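Peptidase M42 (Thaumarchaeota archaeon SCGC AB-539-E09, PDB 5DS0) probably removes amino acids from the N-termini of peptides as a metal-dependent TET aminopeptidase of the M42 family, with twelve subunits in its assembly. Local coordinates at residues Ile270-Leu275 / Gly311-Val316; Pro59-Ala64 / Pro230-Val235; Val70-Ser75 / Gly89-Gln94; Arg100-Thr105 / Pro158-Ser163. All blocks are in the same frame, centred on the assembly; numbering follows the deposited sequence.

Contact 1: Ile270-Leu275 / Gly311-Val316; sequences IPNQPL and GCPSVV
L275 lays its CD2 methyl over the backbone of the opposing strand, with CD2 3.6 Å from S314 C. The same methyl leans on V315, where L275 CD2 lies 3.9 Å from V315 CB. CG of L275 is anti to the backbone N (chi1 175°), which carries the branch across to the strand. On the P271 side the packing is wider: V315 CG2 meets P271 CB at 4.1 Å. No hydrogen bond crosses between 270-275 and 311-316; packing alone joins them. The contact sets the N-terminus of helix 273-285 against the start of strand 314-322 in the mixed sheet of the metal-binding domain. N272 is the N-cap of this helix. Its OD1 accepts from L275 N at 2.7 Å, with the donor in the carbonyl plane and 157° at the hydrogen. N272 and P313 lie side by side, N272 CB 3.8 Å from P313 CB, while N272 ND2 donates to the backbone O of F358. Were N272 an alanine, L275 N would probably lose its capping acceptor and F358 O this donor. From the first turn Q273 NE2 reaches back to P271 O at 3.1 Å. F22 of a neighbouring subunit packs on I270 and Q273.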
loop_
_atom_site.group_PDB
_atom_site.type_symbol
_atom_site.label_atom_id
_atom_site.label_comp_id
_atom_site.label_asym_id
_atom_site.label_seq_id
_atom_site.Cartn_x
_atom_site.Cartn_y
_atom_site.Cartn_z
ATOM N N ILE C 270 41.442 1.576 3.932
ATOM C CA ILE C 270 42.066 0.914 2.791
ATOM C C ILE C 270 43.523 0.632 3.144
ATOM O O ILE C 270 44.298 1.560 3.390
ATOM C CB ILE C 270 42.044 1.801 1.539
ATOM C CG1 ILE C 270 40.608 2.177 1.186
ATOM C CG2 ILE C 270 42.707 1.079 0.360
ATOM C CD1 ILE C 270 40.459 3.583 0.676
ATOM N N PRO C 271 43.911 -0.644 3.194
ATOM C CA PRO C 271 45.236 -0.921 3.754
ATOM C C PRO C 271 46.372 -0.317 2.928
ATOM O O PRO C 271 46.198 -0.084 1.736
ATOM C CB PRO C 271 45.303 -2.456 3.739
ATOM C CG PRO C 271 44.317 -2.871 2.703
ATOM C CD PRO C 271 43.224 -1.863 2.747
ATOM N N ASN C 272 47.513 -0.083 3.569
ATOM C CA ASN C 272 48.752 0.234 2.879
ATOM C C ASN C 272 49.075 -0.890 1.904
ATOM O O ASN C 272 49.088 -2.058 2.280
ATOM C CB ASN C 272 49.889 0.401 3.886
ATOM C CG ASN C 272 51.255 0.549 3.216
ATOM O OD1 ASN C 272 51.932 -0.444 2.912
ATOM N ND2 ASN C 272 51.696 1.777 3.054
ATOM N N GLN C 273 49.316 -0.533 0.650
ATOM C CA GLN C 273 49.431 -1.541 -0.395
ATOM C C GLN C 273 50.738 -2.349 -0.348
ATOM O O GLN C 273 50.699 -3.574 -0.448
ATOM C CB GLN C 273 49.187 -0.921 -1.764
ATOM C CG GLN C 273 47.741 -0.496 -1.970
ATOM C CD GLN C 273 46.774 -1.678 -1.914
ATOM O OE1 GLN C 273 46.801 -2.551 -2.775
ATOM N NE2 GLN C 273 45.906 -1.697 -0.905
ATOM N N PRO C 274 51.892 -1.677 -0.186
ATOM C CA PRO C 274 53.132 -2.423 0.059
ATOM C C PRO C 274 53.044 -3.437 1.205
ATOM O O PRO C 274 53.543 -4.550 1.079
ATOM C CB PRO C 274 54.127 -1.317 0.409
ATOM C CG PRO C 274 53.653 -0.148 -0.379
ATOM C CD PRO C 274 52.160 -0.246 -0.430
ATOM N N LEU C 275 52.426 -3.042 2.318
ATOM C CA LEU C 275 52.272 -3.920 3.473
ATOM C C LEU C 275 51.348 -5.087 3.144
ATOM O O LEU C 275 51.608 -6.214 3.563
ATOM C CB LEU C 275 51.727 -3.156 4.676
ATOM C CG LEU C 275 51.391 -3.987 5.933
ATOM C CD1 LEU C 275 52.572 -4.817 6.403
ATOM C CD2 LEU C 275 50.909 -3.085 7.065
ATOM N N GLY C 311 50.149 9.061 10.425
ATOM C CA GLY C 311 49.692 7.869 9.746
ATOM C C GLY C 311 50.531 6.694 10.171
ATOM O O GLY C 311 51.649 6.850 10.670
ATOM N N CYS C 312 49.987 5.510 9.969
ATOM C CA CYS C 312 50.680 4.287 10.317
ATOM C C CYS C 312 50.219 3.199 9.370
ATOM O O CYS C 312 49.029 2.883 9.341
ATOM C CB CYS C 312 50.349 3.903 11.758
ATOM S SG CYS C 312 50.954 2.278 12.225
ATOM N N PRO C 313 51.133 2.629 8.578
ATOM C CA PRO C 313 50.721 1.546 7.687
ATOM C C PRO C 313 50.152 0.377 8.486
ATOM O O PRO C 313 50.761 -0.079 9.454
ATOM C CB PRO C 313 52.018 1.133 6.980
ATOM C CG PRO C 313 53.002 2.187 7.288
ATOM C CD PRO C 313 52.584 2.821 8.574
ATOM N N SER C 314 48.977 -0.096 8.083
ATOM C CA SER C 314 48.288 -1.131 8.835
ATOM C C SER C 314 47.580 -2.092 7.927
ATOM O O SER C 314 47.282 -1.776 6.773
ATOM C CB SER C 314 47.258 -0.515 9.783
ATOM O OG SER C 314 47.814 0.580 10.483
ATOM N N VAL C 315 47.309 -3.270 8.467
ATOM C CA VAL C 315 46.614 -4.294 7.733
ATOM C C VAL C 315 45.797 -5.109 8.724
ATOM O O VAL C 315 46.200 -5.268 9.853
ATOM C CB VAL C 315 47.628 -5.149 6.940
ATOM C CG1 VAL C 315 48.198 -6.283 7.775
ATOM C CG2 VAL C 315 47.005 -5.679 5.673
ATOM N N VAL C 316 44.633 -5.590 8.303
ATOM C CA VAL C 316 43.811 -6.434 9.175
ATOM C C VAL C 316 43.915 -7.896 8.768
ATOM O O VAL C 316 43.716 -8.248 7.613
ATOM C CB VAL C 316 42.328 -6.047 9.147
ATOM C CG1 VAL C 316 41.542 -6.888 10.131
ATOM C CG2 VAL C 316 42.143 -4.574 9.461
#

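Contact 2: Pro59-Ala64 / Pro230-Val235; sequences PRILMA and PDVALV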
loop_
_atom_site.group_PDB
_atom_site.type_symbol
_atom_site.label_atom_id
_atom_site.label_comp_id
_atom_site.label_asym_id
_atom_site.label_seq_id
_atom_site.Cartn_x
_atom_site.Cartn_y
_atom_site.Cartn_z
ATOM N N PRO C 59 61.665 -0.552 14.414
ATOM C CA PRO C 59 60.278 -0.070 14.366
ATOM C C PRO C 59 59.401 -0.654 15.453
ATOM O O PRO C 59 59.669 -1.749 15.947
ATOM C CB PRO C 59 59.788 -0.572 13.010
ATOM C CG PRO C 59 60.567 -1.826 12.785
ATOM C CD PRO C 59 61.895 -1.662 13.473
ATOM N N ARG C 60 58.366 0.084 15.826
ATOM C CA ARG C 60 57.376 -0.406 16.772
ATOM C C ARG C 60 56.220 -1.062 16.020
ATOM O O ARG C 60 55.545 -0.412 15.215
ATOM C CB ARG C 60 56.847 0.736 17.630
ATOM C CG ARG C 60 57.901 1.399 18.483
ATOM C CD ARG C 60 57.282 2.427 19.412
ATOM N NE ARG C 60 58.300 3.125 20.198
ATOM C CZ ARG C 60 58.047 4.037 21.132
ATOM N NH1 ARG C 60 56.799 4.382 21.433
ATOM N NH2 ARG C 60 59.050 4.607 21.784
ATOM N N ILE C 61 56.021 -2.354 16.279
ATOM C CA ILE C 61 54.911 -3.116 15.710
ATOM C C ILE C 61 53.774 -3.158 16.723
ATOM O O ILE C 61 53.953 -3.636 17.836
ATOM C CB ILE C 61 55.259 -4.599 15.425
ATOM C CG1 ILE C 61 56.657 -4.779 14.839
ATOM C CG2 ILE C 61 54.235 -5.203 14.495
ATOM C CD1 ILE C 61 56.900 -4.045 13.555
ATOM N N LEU C 62 52.603 -2.687 16.328
ATOM C CA LEU C 62 51.428 -2.787 17.179
ATOM C C LEU C 62 50.528 -3.905 16.672
ATOM O O LEU C 62 50.071 -3.849 15.528
ATOM C CB LEU C 62 50.666 -1.462 17.196
ATOM C CG LEU C 62 49.325 -1.445 17.932
ATOM C CD1 LEU C 62 49.438 -2.006 19.334
ATOM C CD2 LEU C 62 48.772 -0.035 17.989
HETATM N N MSE C 63 50.293 -4.909 17.510
HETATM C CA MSE C 63 49.266 -5.896 17.249
HETATM C C MSE C 63 48.132 -5.642 18.181
HETATM O O MSE C 63 48.340 -5.475 19.375
HETATM C CB MSE C 63 49.737 -7.292 17.541
HETATM C CG MSE C 63 50.783 -7.768 16.553
HETATM SE SE MSE C 63 50.875 -9.732 16.722
HETATM C CE MSE C 63 51.878 -9.865 18.413
ATOM N N ALA C 64 46.911 -5.626 17.668
ATOM C CA ALA C 64 45.764 -5.298 18.494
ATOM C C ALA C 64 44.616 -6.255 18.268
ATOM O O ALA C 64 44.301 -6.584 17.126
ATOM C CB ALA C 64 45.307 -3.883 18.207
ATOM N N PRO C 230 53.045 3.725 16.993
ATOM C CA PRO C 230 53.512 2.602 16.189
ATOM C C PRO C 230 53.987 3.004 14.799
ATOM O O PRO C 230 53.470 3.969 14.217
ATOM C CB PRO C 230 52.266 1.728 16.083
ATOM C CG PRO C 230 51.136 2.705 16.084
ATOM C CD PRO C 230 51.570 3.804 17.016
ATOM N N ASP C 231 54.938 2.238 14.267
ATOM C CA ASP C 231 55.442 2.432 12.906
ATOM C C ASP C 231 54.726 1.530 11.883
ATOM O O ASP C 231 54.712 1.826 10.681
ATOM C CB ASP C 231 56.947 2.189 12.873
ATOM C CG ASP C 231 57.710 3.191 13.707
ATOM O OD1 ASP C 231 57.707 4.382 13.344
ATOM O OD2 ASP C 231 58.289 2.796 14.753
ATOM N N VAL C 232 54.168 0.423 12.358
ATOM C CA VAL C 232 53.357 -0.463 11.541
ATOM C C VAL C 232 52.384 -1.202 12.459
ATOM O O VAL C 232 52.716 -1.492 13.610
ATOM C CB VAL C 232 54.237 -1.464 10.757
ATOM C CG1 VAL C 232 55.162 -2.209 11.687
ATOM C CG2 VAL C 232 53.400 -2.458 9.971
ATOM N N ALA C 233 51.202 -1.537 11.946
ATOM C CA ALA C 233 50.189 -2.187 12.764
ATOM C C ALA C 233 49.580 -3.426 12.120
ATOM O O ALA C 233 49.212 -3.411 10.951
ATOM C CB ALA C 233 49.102 -1.189 13.100
ATOM N N LEU C 234 49.441 -4.485 12.915
ATOM C CA LEU C 234 48.733 -5.690 12.505
ATOM C C LEU C 234 47.520 -5.841 13.397
ATOM O O LEU C 234 47.649 -6.163 14.565
ATOM C CB LEU C 234 49.602 -6.916 12.667
ATOM C CG LEU C 234 50.967 -6.900 11.998
ATOM C CD1 LEU C 234 51.694 -8.203 12.310
ATOM C CD2 LEU C 234 50.844 -6.695 10.496
ATOM N N VAL C 235 46.340 -5.572 12.866
ATOM C CA VAL C 235 45.135 -5.711 13.645
ATOM C C VAL C 235 44.545 -7.079 13.406
ATOM O O VAL C 235 44.404 -7.516 12.266
ATOM C CB VAL C 235 44.129 -4.628 13.283
ATOM C CG1 VAL C 235 42.794 -4.905 13.940
ATOM C CG2 VAL C 235 44.663 -3.285 13.721
#
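Strand residues I61 to A64 pair in parallel with V232 to V235, the axes of these short segments 4.7 Å apart at closest and 18° from parallel. Regular bonds such as L234 N to L62 O, 2.8 Å, hold the middle. At the start of the pair R60 O is gripped twice, by D231 N at 2.9 Å and more loosely by V232 N at 3.3 Å. D231 closes this end with its side chain. With CG beside its own backbone N (chi1 -64°), D231 turns OD2 to R60 N, 2.9 Å away, in a nearly straight bond (173°) on the anti lone pair. The same OD2 forms a salt bridge with R58 NE. Without the carboxylate, as with a leucine here, R60 N would probably lack this acceptor and R58 this salt-bridge partner. The R60 guanidinium leads away and donates from NH1 to V228 O. L62 and P230 lie side by side on one face, L62 CB 3.7 Å from P230 CB. On the other face selenomethionine M63 crosses L234, with M63 CG 4.1 Å from L234 CB. Strand 205-211 flanks 60-66 on its other edge, and 314-322 flanks 232-240. Helix 302-305 covers the face of L62, A233 and V235, where I305 touches all three.

Contact 3: Val70-Ser75 / Gly89-Gln94; sequences VGFIVS and GGWWSQ
W91 is held between F72 on one face of its indole and V70 on the opposite face. The F72 ring makes an offset stack on the five-membered ring, with the planes only 20° apart and the ring centroids 4.5 Å from each other. The overlap is displaced toward the rim: F72 CZ lies 3.4 Å from W91 CZ2. The two side chains arrive from directions about perpendicular to each other, yet their rings end nearly parallel. V70 comes from the other side with one methyl, V70 CG2 sitting 3.4 Å from W91 CZ2. W91 has CG beside its backbone N (chi1 -77°), which brings the indole back over the start of strand 71-77. There W91 NE1 donates to G71 O at 3.0 Å. The bond is bent, 139° at the hydrogen, and the oxygen lies out of the indole plane. This bond and the two covered faces together fix how the indole is turned. The second V70 methyl serves the loop, V70 CG1 lying 4.0 Å from G90 O. G89 passes close beside that methyl, and a side chain on G89 would run into it. The contact borders the metal site. V70 also touches E215, and G90 O hydrogen-bonds ND1 of H325; both E215 and H325 bind cobalt. In the barrel, strand 71-77 runs between strands 82-88 and 158-161. F72 meets F85 edge-to-face and packs on I159 and on V101 of strand 100-105, while W91 rests on P161.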
loop_
_atom_site.group_PDB
_atom_site.type_symbol
_atom_site.label_atom_id
_atom_site.label_comp_id
_atom_site.label_asym_id
_atom_site.label_seq_id
_atom_site.Cartn_x
_atom_site.Cartn_y
_atom_site.Cartn_z
ATOM N N VAL C 70 30.216 -7.713 22.460
ATOM C CA VAL C 70 28.900 -7.117 22.433
ATOM C C VAL C 70 28.152 -7.581 23.667
ATOM O O VAL C 70 28.349 -8.696 24.138
ATOM C CB VAL C 70 28.134 -7.452 21.147
ATOM C CG1 VAL C 70 28.851 -6.830 19.950
ATOM C CG2 VAL C 70 27.961 -8.953 20.966
ATOM N N GLY C 71 27.317 -6.691 24.190
ATOM C CA GLY C 71 26.578 -6.950 25.414
ATOM C C GLY C 71 25.397 -6.018 25.575
ATOM O O GLY C 71 24.854 -5.512 24.606
ATOM N N PHE C 72 24.971 -5.830 26.818
ATOM C CA PHE C 72 23.850 -4.934 27.119
ATOM C C PHE C 72 24.110 -4.230 28.446
ATOM O O PHE C 72 25.069 -4.551 29.157
ATOM C CB PHE C 72 22.518 -5.695 27.192
ATOM C CG PHE C 72 22.397 -6.805 26.202
ATOM C CD1 PHE C 72 22.883 -8.065 26.494
ATOM C CD2 PHE C 72 21.825 -6.591 24.965
ATOM C CE1 PHE C 72 22.792 -9.096 25.573
ATOM C CE2 PHE C 72 21.735 -7.621 24.041
ATOM C CZ PHE C 72 22.213 -8.874 24.348
ATOM N N ILE C 73 23.237 -3.295 28.777
ATOM C CA ILE C 73 23.347 -2.558 29.999
ATOM C C ILE C 73 21.937 -2.294 30.511
ATOM O O ILE C 73 21.031 -2.015 29.725
ATOM C CB ILE C 73 24.132 -1.252 29.765
ATOM C CG1 ILE C 73 24.417 -0.543 31.088
ATOM C CG2 ILE C 73 23.393 -0.309 28.817
ATOM C CD1 ILE C 73 25.495 0.508 30.974
ATOM N N VAL C 74 21.762 -2.350 31.828
ATOM C CA VAL C 74 20.444 -2.169 32.431
ATOM C C VAL C 74 20.018 -0.702 32.314
ATOM O O VAL C 74 20.734 0.202 32.747
ATOM C CB VAL C 74 20.425 -2.578 33.917
ATOM C CG1 VAL C 74 19.055 -2.357 34.521
ATOM C CG2 VAL C 74 20.806 -4.031 34.074
ATOM N N SER C 75 18.843 -0.476 31.728
ATOM C CA SER C 75 18.327 0.884 31.533
ATOM C C SER C 75 17.196 1.248 32.498
ATOM O O SER C 75 16.908 2.419 32.674
ATOM C CB SER C 75 17.892 1.099 30.077
ATOM O OG SER C 75 16.728 0.367 29.748
ATOM N N GLY C 89 27.095 -2.231 21.534
ATOM C CA GLY C 89 27.617 -2.785 20.281
ATOM C C GLY C 89 26.452 -3.197 19.414
ATOM O O GLY C 89 25.309 -3.170 19.853
ATOM N N GLY C 90 26.749 -3.559 18.176
ATOM C CA GLY C 90 25.716 -3.843 17.189
ATOM C C GLY C 90 25.167 -5.240 17.337
ATOM O O GLY C 90 25.918 -6.209 17.256
ATOM N N TRP C 91 23.859 -5.336 17.567
ATOM C CA TRP C 91 23.139 -6.605 17.651
ATOM C C TRP C 91 22.040 -6.646 16.605
ATOM O O TRP C 91 21.397 -5.658 16.355
ATOM C CB TRP C 91 22.446 -6.736 19.010
ATOM C CG TRP C 91 23.305 -7.096 20.147
ATOM C CD1 TRP C 91 23.919 -6.249 21.008
ATOM C CD2 TRP C 91 23.613 -8.412 20.593
ATOM N NE1 TRP C 91 24.614 -6.956 21.957
ATOM C CE2 TRP C 91 24.442 -8.292 21.718
ATOM C CE3 TRP C 91 23.273 -9.685 20.147
ATOM C CZ2 TRP C 91 24.939 -9.397 22.401
ATOM C CZ3 TRP C 91 23.761 -10.775 20.832
ATOM C CH2 TRP C 91 24.585 -10.626 21.940
ATOM N N TRP C 92 21.802 -7.811 16.028
ATOM C CA TRP C 92 20.602 -8.032 15.234
ATOM C C TRP C 92 19.472 -8.462 16.165
ATOM O O TRP C 92 19.634 -9.423 16.926
ATOM C CB TRP C 92 20.871 -9.126 14.205
ATOM C CG TRP C 92 19.784 -9.327 13.201
ATOM C CD1 TRP C 92 18.833 -8.443 12.844
ATOM C CD2 TRP C 92 19.582 -10.488 12.400
ATOM N NE1 TRP C 92 18.024 -8.982 11.874
ATOM C CE2 TRP C 92 18.469 -10.242 11.585
ATOM C CE3 TRP C 92 20.234 -11.716 12.297
ATOM C CZ2 TRP C 92 17.988 -11.176 10.679
ATOM C CZ3 TRP C 92 19.764 -12.636 11.394
ATOM C CH2 TRP C 92 18.652 -12.365 10.595
ATOM N N SER C 93 18.332 -7.783 16.115
ATOM C CA SER C 93 17.271 -8.055 17.083
ATOM C C SER C 93 16.783 -9.510 16.989
ATOM O O SER C 93 16.427 -10.126 17.998
ATOM C CB SER C 93 16.109 -7.094 16.903
ATOM O OG SER C 93 15.368 -7.428 15.740
ATOM N N GLN C 94 16.836 -10.082 15.795
ATOM C CA GLN C 94 16.273 -11.418 15.586
ATOM C C GLN C 94 17.010 -12.590 16.266
ATOM O O GLN C 94 16.450 -13.686 16.373
ATOM C CB GLN C 94 16.119 -11.668 14.103
ATOM C CG GLN C 94 15.238 -10.613 13.447
ATOM C CD GLN C 94 14.488 -11.143 12.231
ATOM O OE1 GLN C 94 13.943 -12.251 12.261
ATOM N NE2 GLN C 94 14.465 -10.365 11.158
#

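Contact 4: Arg100-Thr105 / Pro158-Ser163; sequences RVVVRT and PIVPWS
V102 and V160 form the central hydrogen-bonded pair of two antiparallel strands, 100-105 and 158-161, in the six-stranded closed barrel. V102 N donates to V160 O at 2.9 Å, and V160 N returns a bond to V102 O at 3.0 Å. Here the packing is close. The two valines lie side by side on one face, V102 CG1 3.6 Å from V160 CG2. V160, on this face, also touches F17 and P19. On the other face I159 spans two residues of its partner strand. I159 CG2 lies 3.7 Å from V101 CB, and I159 CG1 lies 4.0 Å from V103 CG2. CG2 of I159 is anti to the backbone N and CG1 beside it (chi1 -48°), and this splits the branches between the two valines. F72, V74 and I138 pack against this face and help form the apolar inside of the barrel. Toward the ends the side chains of R104, R100 and W162 are only partly buried. R104 N still bonds to P158 O, but the R104 side chain touches the proline lightly, R104 NH2 lying 4.0 Å from P158 CG; its NH1 makes a salt bridge to E25. At the other end R100 and W162 run alongside each other. The touching atom is in the aliphatic chain, R100 CD lying 3.5 Å from W162 CE3, and the guanidinium plane is tilted 36° from the indole. R100 NH2 goes on to S163 OG and P164 O of a neighbouring subunit. In the backbone at this end, R100 O accepts from W162 N at 3.0 Å, and also from H327 NE2.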
loop_
_atom_site.group_PDB
_atom_site.type_symbol
_atom_site.label_atom_id
_atom_site.label_comp_id
_atom_site.label_asym_id
_atom_site.label_seq_id
_atom_site.Cartn_x
_atom_site.Cartn_y
_atom_site.Cartn_z
ATOM N N ARG C 100 19.651 -16.481 27.058
ATOM C CA ARG C 100 20.075 -16.330 28.438
ATOM C C ARG C 100 21.141 -15.271 28.528
ATOM O O ARG C 100 22.067 -15.225 27.722
ATOM C CB ARG C 100 20.660 -17.618 28.972
ATOM C CG ARG C 100 19.703 -18.796 29.012
ATOM C CD ARG C 100 20.520 -20.060 28.944
ATOM N NE ARG C 100 19.774 -21.292 29.168
ATOM C CZ ARG C 100 19.630 -21.898 30.349
ATOM N NH1 ARG C 100 20.109 -21.338 31.450
ATOM N NH2 ARG C 100 18.975 -23.056 30.431
ATOM N N VAL C 101 21.025 -14.432 29.544
ATOM C CA VAL C 101 22.014 -13.417 29.804
ATOM C C VAL C 101 22.360 -13.459 31.263
ATOM O O VAL C 101 21.679 -14.103 32.058
ATOM C CB VAL C 101 21.500 -12.006 29.450
ATOM C CG1 VAL C 101 21.264 -11.884 27.945
ATOM C CG2 VAL C 101 20.231 -11.658 30.224
ATOM N N VAL C 102 23.424 -12.754 31.611
ATOM C CA VAL C 102 23.800 -12.598 33.001
ATOM C C VAL C 102 24.224 -11.149 33.261
ATOM O O VAL C 102 24.991 -10.558 32.504
ATOM C CB VAL C 102 24.874 -13.636 33.430
ATOM C CG1 VAL C 102 26.005 -13.727 32.431
ATOM C CG2 VAL C 102 25.432 -13.300 34.794
ATOM N N VAL C 103 23.711 -10.615 34.362
ATOM C CA VAL C 103 23.906 -9.242 34.755
ATOM C C VAL C 103 24.873 -9.227 35.908
ATOM O O VAL C 103 24.721 -10.015 36.838
ATOM C CB VAL C 103 22.591 -8.654 35.283
ATOM C CG1 VAL C 103 22.748 -7.178 35.585
ATOM C CG2 VAL C 103 21.467 -8.860 34.288
ATOM N N ARG C 104 25.849 -8.332 35.878
ATOM C CA ARG C 104 26.766 -8.211 37.007
ATOM C C ARG C 104 26.350 -7.076 37.925
ATOM O O ARG C 104 26.449 -5.907 37.561
ATOM C CB ARG C 104 28.207 -8.009 36.553
ATOM C CG ARG C 104 29.190 -8.148 37.701
ATOM C CD ARG C 104 30.628 -7.999 37.245
ATOM N NE ARG C 104 30.881 -6.651 36.736
ATOM C CZ ARG C 104 31.937 -6.302 36.005
ATOM N NH1 ARG C 104 32.868 -7.196 35.693
ATOM N NH2 ARG C 104 32.061 -5.049 35.584
ATOM N N THR C 105 25.862 -7.436 39.108
ATOM C CA THR C 105 25.455 -6.468 40.118
ATOM C C THR C 105 26.530 -6.360 41.184
ATOM O O THR C 105 27.516 -7.096 41.156
ATOM C CB THR C 105 24.133 -6.886 40.797
ATOM O OG1 THR C 105 24.315 -8.110 41.514
ATOM C CG2 THR C 105 23.044 -7.071 39.765
ATOM N N PRO C 158 26.150 -3.743 33.857
ATOM C CA PRO C 158 26.493 -4.421 32.599
ATOM C C PRO C 158 25.929 -5.826 32.475
ATOM O O PRO C 158 25.703 -6.503 33.473
ATOM C CB PRO C 158 28.014 -4.480 32.644
ATOM C CG PRO C 158 28.329 -4.567 34.092
ATOM C CD PRO C 158 27.293 -3.726 34.788
ATOM N N ILE C 159 25.694 -6.233 31.237
ATOM C CA ILE C 159 25.070 -7.514 30.917
ATOM C C ILE C 159 25.810 -8.188 29.773
ATOM O O ILE C 159 26.167 -7.540 28.788
ATOM C CB ILE C 159 23.612 -7.318 30.469
ATOM C CG1 ILE C 159 22.871 -6.389 31.437
ATOM C CG2 ILE C 159 22.903 -8.663 30.370
ATOM C CD1 ILE C 159 21.477 -6.013 30.988
ATOM N N VAL C 160 26.042 -9.484 29.903
ATOM C CA VAL C 160 26.604 -10.258 28.802
ATOM C C VAL C 160 25.762 -11.469 28.480
ATOM O O VAL C 160 24.982 -11.935 29.307
ATOM C CB VAL C 160 28.018 -10.784 29.087
ATOM C CG1 VAL C 160 28.992 -9.631 29.251
ATOM C CG2 VAL C 160 28.022 -11.697 30.305
ATOM N N PRO C 161 25.935 -11.997 27.271
ATOM C CA PRO C 161 25.338 -13.272 26.937
ATOM C C PRO C 161 25.866 -14.378 27.839
ATOM O O PRO C 161 27.017 -14.326 28.257
ATOM C CB PRO C 161 25.806 -13.509 25.489
ATOM C CG PRO C 161 26.160 -12.167 24.959
ATOM C CD PRO C 161 26.674 -11.411 26.139
ATOM N N TRP C 162 25.039 -15.384 28.094
ATOM C CA TRP C 162 25.484 -16.592 28.771
ATOM C C TRP C 162 25.735 -17.661 27.734
ATOM O O TRP C 162 24.812 -18.056 27.026
ATOM C CB TRP C 162 24.420 -17.069 29.749
ATOM C CG TRP C 162 24.886 -18.227 30.565
ATOM C CD1 TRP C 162 25.622 -18.173 31.727
ATOM C CD2 TRP C 162 24.672 -19.608 30.284
ATOM N NE1 TRP C 162 25.873 -19.440 32.172
ATOM C CE2 TRP C 162 25.299 -20.340 31.310
ATOM C CE3 TRP C 162 24.006 -20.301 29.265
ATOM C CZ2 TRP C 162 25.282 -21.740 31.345
ATOM C CZ3 TRP C 162 23.981 -21.690 29.301
ATOM C CH2 TRP C 162 24.618 -22.394 30.335
ATOM N N SER C 163 26.976 -18.131 27.640
ATOM C CA SER C 163 27.383 -19.018 26.546
ATOM C C SER C 163 28.655 -19.794 26.847
ATOM O O SER C 163 29.755 -19.266 26.728
ATOM C CB SER C 163 27.593 -18.192 25.285
ATOM O OG SER C 163 27.783 -19.028 24.162
#

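How the contacts relate
The four contacts form two pairs. Contacts 1 and 2 share the mixed sheet, their centres 10 Å apart; P313 O and A233 N, 2.9 Å apart, probably hydrogen-bond between neighbouring strands. Contacts 3 and 4 share the barrel, with centres 11 Å apart, and F72 O meets I159 N at 2.7 Å. Between the pairs, contacts 2 and 3 have centres about 31 Å apart and nearest atoms about 15 Å apart. The cobalt ions lie between them. The side chain of V70 is about 5 Å from a bound cobalt ion. The side chain of V235 is about 8 Å from a bound cobalt ion. Both 70-75/89-94 and 100-105/158-163 also reach the same neighbouring subunit.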